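PDB 2OPA: probable tautomerase ywhB from Bacillus subtilis, which belongs to the MIF clan of tautomerases, small proteins built round a beta-alpha-beta unit, and assembles here from six copies. Local coordinates for residues Val3-Leu8 and Ile38-Glu43; Met7-Thr12 and Glu44-His49. One frame throughout, in Å; residues are numbered along the deposited sequence.

Contact 1 (Val3-Leu8 and Ile38-Glu43); sequences VTVKML and IVVFIE. With FHC (2-fluoro-3-(4-hydroxyphenyl)-2E-propeneoate), chain C.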
ATOM      1  N   VAL A   3       1.519  -0.719  11.309  1.00 28.71           N
ATOM      2  CA  VAL A   3       1.759   0.695  11.096  1.00 28.53           C
ATOM      3  C   VAL A   3       2.863   0.933  10.079  1.00 28.83           C
ATOM      4  O   VAL A   3       3.984   0.450  10.236  1.00 29.65           O
ATOM      5  CB  VAL A   3       2.145   1.393  12.418  1.00 28.45           C
ATOM      6  CG1 VAL A   3       2.398   2.867  12.176  1.00 28.44           C
ATOM      7  CG2 VAL A   3       1.036   1.206  13.446  1.00 29.59           C
ATOM      8  N   THR A   4       2.531   1.669   9.027  1.00 28.65           N
ATOM      9  CA  THR A   4       3.490   2.009   7.996  1.00 28.52           C
ATOM     10  C   THR A   4       3.751   3.510   8.113  1.00 29.27           C
ATOM     11  O   THR A   4       2.824   4.315   8.032  1.00 28.74           O
ATOM     12  CB  THR A   4       2.940   1.702   6.581  1.00 29.32           C
ATOM     13  OG1 THR A   4       2.662   0.303   6.471  1.00 29.85           O
ATOM     14  CG2 THR A   4       3.964   2.080   5.506  1.00 29.27           C
ATOM     15  N   VAL A   5       5.006   3.880   8.333  1.00 28.73           N
ATOM     16  CA  VAL A   5       5.367   5.286   8.430  1.00 29.21           C
ATOM     17  C   VAL A   5       6.154   5.629   7.184  1.00 28.53           C
ATOM     18  O   VAL A   5       7.259   5.132   6.987  1.00 30.34           O
ATOM     19  CB  VAL A   5       6.260   5.588   9.661  1.00 29.58           C
ATOM     20  CG1 VAL A   5       6.558   7.075   9.719  1.00 28.30           C
ATOM     21  CG2 VAL A   5       5.575   5.147  10.937  1.00 28.75           C
ATOM     22  N   LYS A   6       5.574   6.460   6.332  1.00 29.63           N
ATOM     23  CA  LYS A   6       6.228   6.869   5.102  1.00 29.41           C
ATOM     24  C   LYS A   6       6.738   8.297   5.297  1.00 29.35           C
ATOM     25  O   LYS A   6       5.961   9.221   5.537  1.00 29.74           O
ATOM     26  CB  LYS A   6       5.235   6.786   3.936  1.00 31.90           C
ATOM     27  CG  LYS A   6       5.809   7.224   2.598  1.00 40.21           C
ATOM     28  CD  LYS A   6       4.788   7.124   1.467  1.00 43.42           C
ATOM     29  CE  LYS A   6       4.497   5.682   1.106  1.00 48.34           C
ATOM     30  NZ  LYS A   6       5.734   4.970   0.661  1.00 51.50           N
ATOM     31  N   MET A   7       8.053   8.468   5.224  1.00 28.74           N
ATOM     32  CA  MET A   7       8.667   9.781   5.407  1.00 29.15           C
ATOM     33  C   MET A   7       9.885   9.944   4.516  1.00 28.54           C
ATOM     34  O   MET A   7      10.407   8.968   3.991  1.00 30.39           O
ATOM     35  CB  MET A   7       9.086   9.974   6.868  1.00 28.67           C
ATOM     36  CG  MET A   7      10.031   8.904   7.379  1.00 31.48           C
ATOM     37  SD  MET A   7      10.449   9.096   9.118  1.00 37.13           S
ATOM     38  CE  MET A   7      11.736   7.862   9.298  1.00 29.73           C
ATOM     39  N   LEU A   8      10.330  11.185   4.357  1.00 28.32           N
ATOM     40  CA  LEU A   8      11.492  11.500   3.538  1.00 29.94           C
ATOM     41  C   LEU A   8      12.795  10.984   4.123  1.00 30.56           C
ATOM     42  O   LEU A   8      12.929  10.823   5.335  1.00 31.44           O
ATOM     43  CB  LEU A   8      11.621  13.020   3.351  1.00 28.84           C
ATOM     44  CG  LEU A   8      10.618  13.732   2.437  1.00 32.38           C
ATOM     45  CD1 LEU A   8      10.839  15.231   2.518  1.00 32.74           C
ATOM     46  CD2 LEU A   8      10.785  13.250   0.998  1.00 30.56           C
ATOM     47  N   ILE A  38       1.874  -5.477  17.581  1.00 38.43           N
ATOM     48  CA  ILE A  38       2.074  -4.218  16.884  1.00 35.27           C
ATOM     49  C   ILE A  38       3.337  -4.237  16.027  1.00 34.86           C
ATOM     50  O   ILE A  38       4.460  -4.351  16.529  1.00 33.67           O
ATOM     51  CB  ILE A  38       2.128  -3.053  17.882  1.00 34.14           C
ATOM     52  CG1 ILE A  38       0.880  -3.088  18.774  1.00 33.23           C
ATOM     53  CG2 ILE A  38       2.192  -1.729  17.129  1.00 32.06           C
ATOM     54  CD1 ILE A  38       0.912  -2.113  19.933  1.00 31.75           C
ATOM     55  N   VAL A  39       3.127  -4.131  14.722  1.00 33.17           N
ATOM     56  CA  VAL A  39       4.203  -4.147  13.748  1.00 32.11           C
ATOM     57  C   VAL A  39       4.356  -2.773  13.107  1.00 32.77           C
ATOM     58  O   VAL A  39       3.361  -2.118  12.784  1.00 32.91           O
ATOM     59  CB  VAL A  39       3.909  -5.183  12.650  1.00 32.92           C
ATOM     60  CG1 VAL A  39       4.939  -5.082  11.523  1.00 30.96           C
ATOM     61  CG2 VAL A  39       3.903  -6.576  13.259  1.00 29.25           C
ATOM     62  N   VAL A  40       5.603  -2.342  12.932  1.00 30.17           N
ATOM     63  CA  VAL A  40       5.872  -1.054  12.315  1.00 30.88           C
ATOM     64  C   VAL A  40       6.816  -1.186  11.115  1.00 31.37           C
ATOM     65  O   VAL A  40       7.861  -1.836  11.201  1.00 31.00           O
ATOM     66  CB  VAL A  40       6.492  -0.057  13.327  1.00 30.15           C
ATOM     67  CG1 VAL A  40       6.733   1.283  12.657  1.00 27.95           C
ATOM     68  CG2 VAL A  40       5.575   0.115  14.522  1.00 30.23           C
ATOM     69  N   PHE A  41       6.428  -0.577   9.998  1.00 29.65           N
ATOM     70  CA  PHE A  41       7.246  -0.586   8.793  1.00 29.01           C
ATOM     71  C   PHE A  41       7.640   0.854   8.520  1.00 28.30           C
ATOM     72  O   PHE A  41       6.807   1.753   8.620  1.00 28.15           O
ATOM     73  CB  PHE A  41       6.470  -1.080   7.563  1.00 29.73           C
ATOM     74  CG  PHE A  41       5.859  -2.440   7.714  1.00 32.68           C
ATOM     75  CD1 PHE A  41       4.498  -2.580   7.981  1.00 35.13           C
ATOM     76  CD2 PHE A  41       6.632  -3.586   7.556  1.00 32.87           C
ATOM     77  CE1 PHE A  41       3.913  -3.848   8.081  1.00 33.38           C
ATOM     78  CE2 PHE A  41       6.057  -4.854   7.655  1.00 32.58           C
ATOM     79  CZ  PHE A  41       4.697  -4.982   7.917  1.00 33.48           C
ATOM     80  N   ILE A  42       8.904   1.081   8.193  1.00 26.65           N
ATOM     81  CA  ILE A  42       9.339   2.423   7.848  1.00 27.77           C
ATOM     82  C   ILE A  42       9.641   2.411   6.358  1.00 28.52           C
ATOM     83  O   ILE A  42      10.389   1.560   5.873  1.00 29.01           O
ATOM     84  CB  ILE A  42      10.620   2.849   8.595  1.00 27.98           C
ATOM     85  CG1 ILE A  42      10.320   3.077  10.076  1.00 28.72           C
ATOM     86  CG2 ILE A  42      11.175   4.128   7.968  1.00 25.57           C
ATOM     87  CD1 ILE A  42      11.559   3.358  10.921  1.00 28.55           C
ATOM     88  N   GLU A  43       9.036   3.340   5.634  1.00 28.37           N
ATOM     89  CA  GLU A  43       9.250   3.462   4.201  1.00 29.83           C
ATOM     90  C   GLU A  43       9.799   4.854   3.929  1.00 30.32           C
ATOM     91  O   GLU A  43       9.146   5.855   4.214  1.00 30.85           O
ATOM     92  CB  GLU A  43       7.938   3.256   3.448  1.00 31.76           C
ATOM     93  CG  GLU A  43       7.572   1.797   3.266  1.00 37.32           C
ATOM     94  CD  GLU A  43       6.158   1.596   2.754  1.00 40.90           C
ATOM     95  OE1 GLU A  43       5.594   2.534   2.148  1.00 40.43           O
ATOM     96  OE2 GLU A  43       5.618   0.487   2.952  1.00 45.56           O
TER
HETATM   97  C1  FHC C 500       6.845  16.634   4.192  1.00 87.28           C
HETATM   98  C7  FHC C 500       6.722  15.170   4.351  1.00 85.74           C
HETATM   99  C8  FHC C 500       7.329  14.174   5.059  1.00 84.05           C
HETATM  100  C9  FHC C 500       8.450  14.203   6.033  1.00 83.02           C
HETATM  101  O3  FHC C 500       9.014  15.380   6.321  1.00 84.37           O
HETATM  102  O2  FHC C 500       8.860  13.198   6.568  1.00 79.41           O
HETATM  103  F1  FHC C 500       6.843  12.923   4.856  1.00 84.94           F
HETATM  104  C6  FHC C 500       5.944  17.287   3.290  1.00 87.81           C
HETATM  105  C5  FHC C 500       6.028  18.676   3.108  1.00 87.88           C
HETATM  106  C4  FHC C 500       6.979  19.461   3.787  1.00 88.46           C
HETATM  107  O1  FHC C 500       7.036  20.816   3.590  1.00 88.93           O
HETATM  108  C3  FHC C 500       7.883  18.833   4.686  1.00 88.22           C
HETATM  109  C2  FHC C 500       7.809  17.444   4.877  1.00 87.33           C
HETATM  110  O   HOH W   1       3.311  -1.069   4.198  1.00 51.29           O
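Lys-6 and Glu-43 face each other across two parallel strands, 2-8 and 39-45, the paired strands of the beta-alpha-beta unit on which tautomerases of this clan are built. The lysine chain leaves the backbone extended and then turns twice near its end (chi3 -71°, chi4 -60°), which brings NZ back to meet Glu-43 OE1 nearly head-on at 2.9 Å in a salt bridge. The second carboxylate oxygen lies against a methyl group, Thr-4 CG2 to Glu-43 OE2 being 3.4 Å. Thr-4 itself sets CG2 opposite its backbone N (chi1 -61° for OG1), leaving OG1 to approach Phe-41 CD1 obliquely, 3.7 Å away. Along the backbone the bonds alternate as parallel pairing demands: Val-3 N to Val-39 O, Phe-41 N to Val-3 O, Val-5 N to Phe-41 O, Glu-43 N to Val-5 O and Met-7 N to Glu-43 O. On the other side of the sheet Val-3, Val-5, Val-40 and Ile-42 make an apolar surface; Val-3 and Val-40 also touch helix 13-31. Met-7 joins it with its terminal methyl, CE reaching Ile-42 CG2 at 4.0 Å. Neighbouring subunits extend the sheet beyond both strands. One water ties the polar face together, lying 2.7 Å from Thr-4 OG1 and donating to Glu-43 OE2 at 3.0 Å.

Contact 2 (Met7-Thr12 and Glu44-His49); sequences MLEGRT and EMRKDH. With FHC (2-fluoro-3-(4-hydroxyphenyl)-2E-propeneoate), chain C.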
ATOM      1  N   MET A   7       8.053   8.468   5.224  1.00 28.74           N
ATOM      2  CA  MET A   7       8.667   9.781   5.407  1.00 29.15           C
ATOM      3  C   MET A   7       9.885   9.944   4.516  1.00 28.54           C
ATOM      4  O   MET A   7      10.407   8.968   3.991  1.00 30.39           O
ATOM      5  CB  MET A   7       9.086   9.974   6.868  1.00 28.67           C
ATOM      6  CG  MET A   7      10.031   8.904   7.379  1.00 31.48           C
ATOM      7  SD  MET A   7      10.449   9.096   9.118  1.00 37.13           S
ATOM      8  CE  MET A   7      11.736   7.862   9.298  1.00 29.73           C
ATOM      9  N   LEU A   8      10.330  11.185   4.357  1.00 28.32           N
ATOM     10  CA  LEU A   8      11.492  11.500   3.538  1.00 29.94           C
ATOM     11  C   LEU A   8      12.795  10.984   4.123  1.00 30.56           C
ATOM     12  O   LEU A   8      12.929  10.823   5.335  1.00 31.44           O
ATOM     13  CB  LEU A   8      11.621  13.020   3.351  1.00 28.84           C
ATOM     14  CG  LEU A   8      10.618  13.732   2.437  1.00 32.38           C
ATOM     15  CD1 LEU A   8      10.839  15.231   2.518  1.00 32.74           C
ATOM     16  CD2 LEU A   8      10.785  13.250   0.998  1.00 30.56           C
ATOM     17  N   GLU A   9      13.758  10.722   3.247  1.00 32.31           N
ATOM     18  CA  GLU A   9      15.081  10.287   3.678  1.00 31.89           C
ATOM     19  C   GLU A   9      15.633  11.460   4.488  1.00 32.72           C
ATOM     20  O   GLU A   9      15.196  12.601   4.309  1.00 30.51           O
ATOM     21  CB  GLU A   9      15.991  10.054   2.473  1.00 30.53           C
ATOM     22  CG  GLU A   9      15.509   8.993   1.500  1.00 33.35           C
ATOM     23  CD  GLU A   9      16.384   8.904   0.257  1.00 34.21           C
ATOM     24  OE1 GLU A   9      16.705   9.971  -0.313  1.00 33.68           O
ATOM     25  OE2 GLU A   9      16.735   7.775  -0.158  1.00 34.90           O
ATOM     26  N   GLY A  10      16.584  11.192   5.378  1.00 34.63           N
ATOM     27  CA  GLY A  10      17.152  12.277   6.160  1.00 37.54           C
ATOM     28  C   GLY A  10      17.173  12.077   7.663  1.00 39.17           C
ATOM     29  O   GLY A  10      17.850  12.824   8.377  1.00 42.05           O
ATOM     30  N   ARG A  11      16.435  11.087   8.155  1.00 37.14           N
ATOM     31  CA  ARG A  11      16.405  10.818   9.583  1.00 36.12           C
ATOM     32  C   ARG A  11      17.549   9.902   9.999  1.00 35.81           C
ATOM     33  O   ARG A  11      17.990   9.047   9.229  1.00 37.78           O
ATOM     34  CB  ARG A  11      15.066  10.189   9.987  1.00 36.15           C
ATOM     35  CG  ARG A  11      13.960  11.190  10.288  1.00 39.58           C
ATOM     36  CD  ARG A  11      13.397  11.850   9.050  1.00 43.16           C
ATOM     37  NE  ARG A  11      12.437  12.899   9.395  1.00 50.02           N
ATOM     38  CZ  ARG A  11      11.535  13.409   8.559  1.00 52.31           C
ATOM     39  NH1 ARG A  11      11.459  12.964   7.312  1.00 52.40           N
ATOM     40  NH2 ARG A  11      10.709  14.368   8.968  1.00 51.22           N
ATOM     41  N   THR A  12      18.029  10.084  11.224  1.00 33.62           N
ATOM     42  CA  THR A  12      19.121   9.269  11.741  1.00 32.33           C
ATOM     43  C   THR A  12      18.579   7.913  12.176  1.00 32.85           C
ATOM     44  O   THR A  12      17.374   7.753  12.366  1.00 33.38           O
ATOM     45  CB  THR A  12      19.796   9.954  12.953  1.00 33.49           C
ATOM     46  OG1 THR A  12      18.834  10.131  14.001  1.00 33.69           O
ATOM     47  CG2 THR A  12      20.351  11.325  12.555  1.00 28.46           C
ATOM     48  N   GLU A  44      11.006   4.912   3.388  1.00 29.52           N
ATOM     49  CA  GLU A  44      11.626   6.187   3.091  1.00 30.37           C
ATOM     50  C   GLU A  44      11.352   6.665   1.680  1.00 30.24           C
ATOM     51  O   GLU A  44      11.368   5.886   0.734  1.00 33.32           O
ATOM     52  CB  GLU A  44      13.123   6.097   3.328  1.00 30.94           C
ATOM     53  CG  GLU A  44      13.477   6.271   4.786  1.00 32.33           C
ATOM     54  CD  GLU A  44      14.955   6.259   5.027  1.00 33.40           C
ATOM     55  OE1 GLU A  44      15.398   6.899   5.995  1.00 35.07           O
ATOM     56  OE2 GLU A  44      15.676   5.599   4.253  1.00 39.53           O
ATOM     57  N   MET A  45      11.088   7.958   1.550  1.00 30.45           N
ATOM     58  CA  MET A  45      10.808   8.552   0.255  1.00 29.65           C
ATOM     59  C   MET A  45      11.951   9.446  -0.205  1.00 29.38           C
ATOM     60  O   MET A  45      12.612  10.097   0.602  1.00 30.76           O
ATOM     61  CB  MET A  45       9.550   9.412   0.322  1.00 31.94           C
ATOM     62  CG  MET A  45       8.278   8.696   0.687  1.00 35.47           C
ATOM     63  SD  MET A  45       6.915   9.887   0.656  1.00 44.24           S
ATOM     64  CE  MET A  45       7.189  10.798   2.174  1.00 37.16           C
ATOM     65  N   ARG A  46      12.162   9.479  -1.513  1.00 28.40           N
ATOM     66  CA  ARG A  46      13.177  10.327  -2.114  1.00 26.77           C
ATOM     67  C   ARG A  46      12.469  11.616  -2.543  1.00 27.06           C
ATOM     68  O   ARG A  46      11.318  11.572  -2.992  1.00 24.14           O
ATOM     69  CB  ARG A  46      13.771   9.623  -3.328  1.00 27.26           C
ATOM     70  CG  ARG A  46      14.676   8.458  -2.980  1.00 29.80           C
ATOM     71  CD  ARG A  46      15.043   7.648  -4.207  1.00 28.64           C
ATOM     72  NE  ARG A  46      15.431   8.490  -5.335  1.00 31.46           N
ATOM     73  CZ  ARG A  46      16.064   8.044  -6.420  1.00 31.92           C
ATOM     74  NH1 ARG A  46      16.371   8.877  -7.406  1.00 29.16           N
ATOM     75  NH2 ARG A  46      16.409   6.765  -6.509  1.00 31.42           N
ATOM     76  N   LYS A  47      13.141  12.760  -2.402  1.00 26.98           N
ATOM     77  CA  LYS A  47      12.542  14.042  -2.793  1.00 26.72           C
ATOM     78  C   LYS A  47      12.131  14.099  -4.262  1.00 27.46           C
ATOM     79  O   LYS A  47      11.183  14.798  -4.616  1.00 27.23           O
ATOM     80  CB  LYS A  47      13.492  15.198  -2.494  1.00 25.60           C
ATOM     81  CG  LYS A  47      13.731  15.401  -1.016  1.00 29.12           C
ATOM     82  CD  LYS A  47      14.768  16.474  -0.751  1.00 31.54           C
ATOM     83  CE  LYS A  47      14.263  17.848  -1.138  1.00 37.26           C
ATOM     84  NZ  LYS A  47      15.256  18.908  -0.808  1.00 40.98           N
ATOM     85  N   ASP A  48      12.836  13.374  -5.124  1.00 27.48           N
ATOM     86  CA  ASP A  48      12.489  13.372  -6.538  1.00 28.93           C
ATOM     87  C   ASP A  48      11.371  12.376  -6.864  1.00 28.55           C
ATOM     88  O   ASP A  48      11.028  12.186  -8.026  1.00 29.77           O
ATOM     89  CB  ASP A  48      13.729  13.082  -7.397  1.00 29.94           C
ATOM     90  CG  ASP A  48      14.414  11.784  -7.014  1.00 32.38           C
ATOM     91  OD1 ASP A  48      14.002  11.161  -6.019  1.00 35.22           O
ATOM     92  OD2 ASP A  48      15.374  11.389  -7.702  1.00 34.90           O
ATOM     93  N   HIS A  49      10.807  11.747  -5.836  1.00 28.01           N
ATOM     94  CA  HIS A  49       9.715  10.784  -6.002  1.00 28.51           C
ATOM     95  C   HIS A  49       8.515  11.211  -5.160  1.00 29.21           C
ATOM     96  O   HIS A  49       7.574  10.442  -4.941  1.00 28.42           O
ATOM     97  CB  HIS A  49      10.159   9.378  -5.569  1.00 28.83           C
ATOM     98  CG  HIS A  49      11.072   8.701  -6.542  1.00 28.73           C
ATOM     99  ND1 HIS A  49      11.613   7.455  -6.311  1.00 32.45           N
ATOM    100  CD2 HIS A  49      11.539   9.095  -7.750  1.00 30.04           C
ATOM    101  CE1 HIS A  49      12.374   7.113  -7.334  1.00 30.61           C
ATOM    102  NE2 HIS A  49      12.345   8.089  -8.219  1.00 28.78           N
TER
HETATM  103  C1  FHC C 500       6.845  16.634   4.192  1.00 87.28           C
HETATM  104  C7  FHC C 500       6.722  15.170   4.351  1.00 85.74           C
HETATM  105  C8  FHC C 500       7.329  14.174   5.059  1.00 84.05           C
HETATM  106  C9  FHC C 500       8.450  14.203   6.033  1.00 83.02           C
HETATM  107  O3  FHC C 500       9.014  15.380   6.321  1.00 84.37           O
HETATM  108  O2  FHC C 500       8.860  13.198   6.568  1.00 79.41           O
HETATM  109  F1  FHC C 500       6.843  12.923   4.856  1.00 84.94           F
HETATM  110  C6  FHC C 500       5.944  17.287   3.290  1.00 87.81           C
HETATM  111  C5  FHC C 500       6.028  18.676   3.108  1.00 87.88           C
HETATM  112  C4  FHC C 500       6.979  19.461   3.787  1.00 88.46           C
HETATM  113  O1  FHC C 500       7.036  20.816   3.590  1.00 88.93           O
HETATM  114  C3  FHC C 500       7.883  18.833   4.686  1.00 88.22           C
HETATM  115  C2  FHC C 500       7.809  17.444   4.877  1.00 87.33           C
HETATM  116  O   HOH W   2      14.307   9.148   7.101  1.00 26.81           O
HETATM  117  O   HOH W   3      15.656  12.530  -0.961  1.00 38.69           O
HETATM  118  O   HOH W   4      17.626   8.660   6.051  1.00 52.35           O
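Leu-8 and Met-45 meet where their strands run out, their side chains slanting across one another with Leu-8 CD2 4.1 Å from Met-45 CB. The methionine is extended as far as its sulfur and then bends (chi3 -76°), a turn that carries CE to 3.4 Å from F1 of the ligand 2-fluoro-3-(4-hydroxyphenyl)-2E-propeneoate. Beside this pair the backbones stay joined, Met-45 N donating to Met-7 O and Glu-9 N to Met-45 O. Glu-9 CG lies 3.2 Å from Met-45 O, and beyond it the side chains of Glu-9 and Arg-46 run alongside, pointing the same way. Carboxylate and guanidinium planes are 12° apart but do not stack, since the carboxylate rests on the aliphatic Arg-46 CG (Glu-9 OE2 at 3.6 Å). Arg-46 instead grips Asp-48 side-on, NE to OD1 and NH1 to OD2, and His-49 CE1 sits over the centre of its guanidinium, 3.8 Å above the plane. The contact lies at the C-terminal ends of both parallel strands of the beta-alpha-beta unit, beside the ligand pocket. Arg-11 reaches it from the loop before helix 13-31: its chain bends at chi2 (74°), and NH1 donates to ligand O2 at 2.7 Å and, over a longer 3.3 Å, to Leu-8 O. NH2 adds a weak bond to ligand O3, and Leu-8 N a weak one to O2. Glu-44 points its carboxylate toward the same loop; OE1 forms a salt bridge with Lys-16 and accepts from two waters, one bridging to Leu-8 O and Arg-11 N, the other to Gly-10 N and Arg-11 O.

Overall arrangement
From the N terminus the chain runs out along strand 2-8, comes back through helix 13-31, and runs out again along strand 39-45, parallel to the first. Contact 1 closes this beta-alpha-beta crossover over most of the strand pair, and contact 2 carries the same pairing onward to where the strands end. The segments come in the same order in both, so the two loops cross, neither nesting inside the other. They share Met-7 and Leu-8 and also touch, Lys-6 CG packing on Met-45 CG, with centres about 12 Å apart. Contact 1 joins the strands beside helix 13-31; contact 2 brings in the loops that follow each strand. Both border the bound ligand and a neighbouring subunit.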